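Local atomic coordinates of AFP (Microbacterium arborescens, PDB entry 2YJK), a protein that probably stores iron in ferric form as a twelve-subunit Dps protein of the ferritin family, binding the metal where two subunits meet. Residues K40-N45 / E56-V61. Numbering follows the deposited sequence.
Sequences KQAHWN and ELLDSV. With OFE (Iron(II) oxide), chain B.
H43 and D59 stack across the nearly antiparallel segments 40-45 and 56-61, whose axes come within 8.8 Å. The D59 carboxylate lies over one face of the imidazole, the planes tilted 23° apart, with D59 OD1 above the ring centre and D59 OD2 3.3 Å from H43 CE1. A chi1 of 170° in H43, CG opposite the backbone nitrogen, places the ring under the carboxylate and NE2 at the iron, 2.5 Å away and in the ring plane; H43 ND1, bonded to H55 O, fixes the ring's rotation. D70 and E74 of the second subunit and a water also bind this metal, making it the intersubunit iron site characteristic of Dps proteins. K40 bends at chi2 and reaches across: its NZ donates a hydrogen bond to the syn lone pair of D59 OD1 at 2.8 Å, within a salt bridge, makes a second salt bridge to D70 of the second subunit, and lies 2.6 Å from the oxide O. With an alanine at H43, the iron would probably keep only D70, E74 and water, and the D59 carboxylate would lose its stacking partner. The tight part joins this stack to buried L58, whose CD1 presses on A42 CB at 3.7 Å and on the backbone of A42 and H43. The other side opens past partly exposed D59 toward metal and water. Within the ferritin four-helix bundle the contact joins helix 15-45 to helix 51-78, with I112 of helix 105-130 covering A42 and L58 and helix 135-156 packing behind L57 and V61.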
loop_
_atom_site.group_PDB
_atom_site.type_symbol
_atom_site.label_atom_id
_atom_site.label_comp_id
_atom_site.label_asym_id
_atom_site.label_seq_id
_atom_site.Cartn_x
_atom_site.Cartn_y
_atom_site.Cartn_z
ATOM N N LYS C 40 -27.664 7.198 6.101
ATOM C CA LYS C 40 -27.093 8.337 5.379
ATOM C C LYS C 40 -27.861 9.592 5.682
ATOM O O LYS C 40 -27.259 10.628 5.913
ATOM C CB LYS C 40 -27.038 8.117 3.868
ATOM C CG LYS C 40 -25.821 7.311 3.443
ATOM C CD LYS C 40 -24.498 8.187 3.526
ATOM C CE LYS C 40 -23.433 7.580 2.660
ATOM N NZ LYS C 40 -22.097 8.251 2.858
ATOM N N GLN C 41 -29.185 9.475 5.710
ATOM C CA GLN C 41 -30.025 10.540 6.167
ATOM C C GLN C 41 -29.549 11.091 7.506
ATOM O O GLN C 41 -29.425 12.284 7.603
ATOM C CB GLN C 41 -31.506 10.077 6.256
ATOM C CG GLN C 41 -32.443 11.054 6.978
ATOM C CD GLN C 41 -32.778 12.327 6.148
ATOM O OE1 GLN C 41 -32.321 12.502 5.009
ATOM N NE2 GLN C 41 -33.537 13.232 6.746
ATOM N N ALA C 42 -29.329 10.234 8.526
ATOM C CA ALA C 42 -28.853 10.653 9.891
ATOM C C ALA C 42 -27.447 11.292 9.762
ATOM O O ALA C 42 -27.137 12.346 10.332
ATOM C CB ALA C 42 -28.813 9.411 10.876
ATOM N N HIS C 43 -26.630 10.690 8.905
ATOM C CA HIS C 43 -25.266 11.150 8.657
ATOM C C HIS C 43 -25.269 12.594 8.091
ATOM O O HIS C 43 -24.495 13.438 8.571
ATOM C CB HIS C 43 -24.675 10.149 7.681
ATOM C CG HIS C 43 -23.360 10.544 7.108
ATOM N ND1 HIS C 43 -22.176 10.453 7.823
ATOM C CD2 HIS C 43 -23.038 11.021 5.885
ATOM C CE1 HIS C 43 -21.181 10.848 7.052
ATOM N NE2 HIS C 43 -21.678 11.174 5.868
ATOM N N TRP C 44 -26.158 12.891 7.116
ATOM C CA TRP C 44 -26.224 14.255 6.497
ATOM C C TRP C 44 -26.759 15.352 7.474
ATOM O O TRP C 44 -26.263 16.488 7.488
ATOM C CB TRP C 44 -27.061 14.247 5.185
ATOM C CG TRP C 44 -26.398 13.324 4.145
ATOM C CD1 TRP C 44 -25.005 13.118 3.953
ATOM C CD2 TRP C 44 -27.059 12.524 3.146
ATOM N NE1 TRP C 44 -24.819 12.228 2.912
ATOM C CE2 TRP C 44 -26.046 11.832 2.420
ATOM C CE3 TRP C 44 -28.408 12.329 2.797
ATOM C CZ2 TRP C 44 -26.353 10.945 1.327
ATOM C CZ3 TRP C 44 -28.728 11.445 1.706
ATOM C CH2 TRP C 44 -27.707 10.746 1.010
ATOM N N ASN C 45 -27.744 14.960 8.292
ATOM C CA ASN C 45 -28.612 15.899 9.048
ATOM C C ASN C 45 -28.218 16.111 10.508
ATOM O O ASN C 45 -28.766 17.007 11.214
ATOM C CB ASN C 45 -30.066 15.458 8.875
ATOM C CG ASN C 45 -30.580 15.781 7.466
ATOM O OD1 ASN C 45 -30.708 16.937 7.106
ATOM N ND2 ASN C 45 -30.727 14.768 6.633
ATOM N N GLU C 56 -19.023 10.599 11.477
ATOM C CA GLU C 56 -18.129 9.533 11.036
ATOM C C GLU C 56 -18.530 8.154 11.477
ATOM O O GLU C 56 -18.466 7.227 10.671
ATOM C CB GLU C 56 -16.686 9.814 11.443
ATOM C CG GLU C 56 -16.132 11.027 10.718
ATOM C CD GLU C 56 -14.619 10.950 10.501
ATOM O OE1 GLU C 56 -13.906 10.313 11.351
ATOM O OE2 GLU C 56 -14.145 11.539 9.483
ATOM N N LEU C 57 -18.958 8.012 12.739
ATOM C CA LEU C 57 -19.514 6.733 13.212
ATOM C C LEU C 57 -20.732 6.258 12.375
ATOM O O LEU C 57 -20.817 5.077 12.001
ATOM C CB LEU C 57 -19.872 6.790 14.710
ATOM C CG LEU C 57 -20.576 5.569 15.311
ATOM C CD1 LEU C 57 -19.622 4.359 15.150
ATOM C CD2 LEU C 57 -20.807 5.832 16.826
ATOM N N LEU C 58 -21.679 7.157 12.104
ATOM C CA LEU C 58 -22.800 6.816 11.247
ATOM C C LEU C 58 -22.344 6.358 9.857
ATOM O O LEU C 58 -22.834 5.381 9.359
ATOM C CB LEU C 58 -23.778 7.988 11.144
ATOM C CG LEU C 58 -24.643 8.297 12.371
ATOM C CD1 LEU C 58 -25.380 9.672 12.224
ATOM C CD2 LEU C 58 -25.662 7.207 12.549
ATOM N N ASP C 59 -21.374 7.016 9.230
ATOM C CA ASP C 59 -20.862 6.516 7.943
ATOM C C ASP C 59 -20.369 5.054 8.060
ATOM O O ASP C 59 -20.513 4.248 7.134
ATOM C CB ASP C 59 -19.753 7.409 7.370
ATOM C CG ASP C 59 -20.083 7.897 5.945
ATOM O OD1 ASP C 59 -21.159 7.532 5.390
ATOM O OD2 ASP C 59 -19.301 8.691 5.370
ATOM N N SER C 60 -19.791 4.713 9.202
ATOM C CA SER C 60 -19.233 3.391 9.330
ATOM C C SER C 60 -20.330 2.340 9.598
ATOM O O SER C 60 -20.272 1.231 9.057
ATOM C CB SER C 60 -18.027 3.446 10.276
ATOM O OG SER C 60 -18.243 2.594 11.342
ATOM N N VAL C 61 -21.419 2.767 10.251
ATOM C CA VAL C 61 -22.653 1.958 10.418
ATOM C C VAL C 61 -23.318 1.654 9.064
ATOM O O VAL C 61 -23.763 0.556 8.822
ATOM C CB VAL C 61 -23.684 2.658 11.395
ATOM C CG1 VAL C 61 -25.110 2.127 11.282
ATOM C CG2 VAL C 61 -23.154 2.630 12.903
HETATM FE FE OFE B . -20.675 11.934 3.696
HETATM O O OFE B . -19.872 9.673 3.043
HETATM O O HOH W 1 -18.828 12.896 4.815
#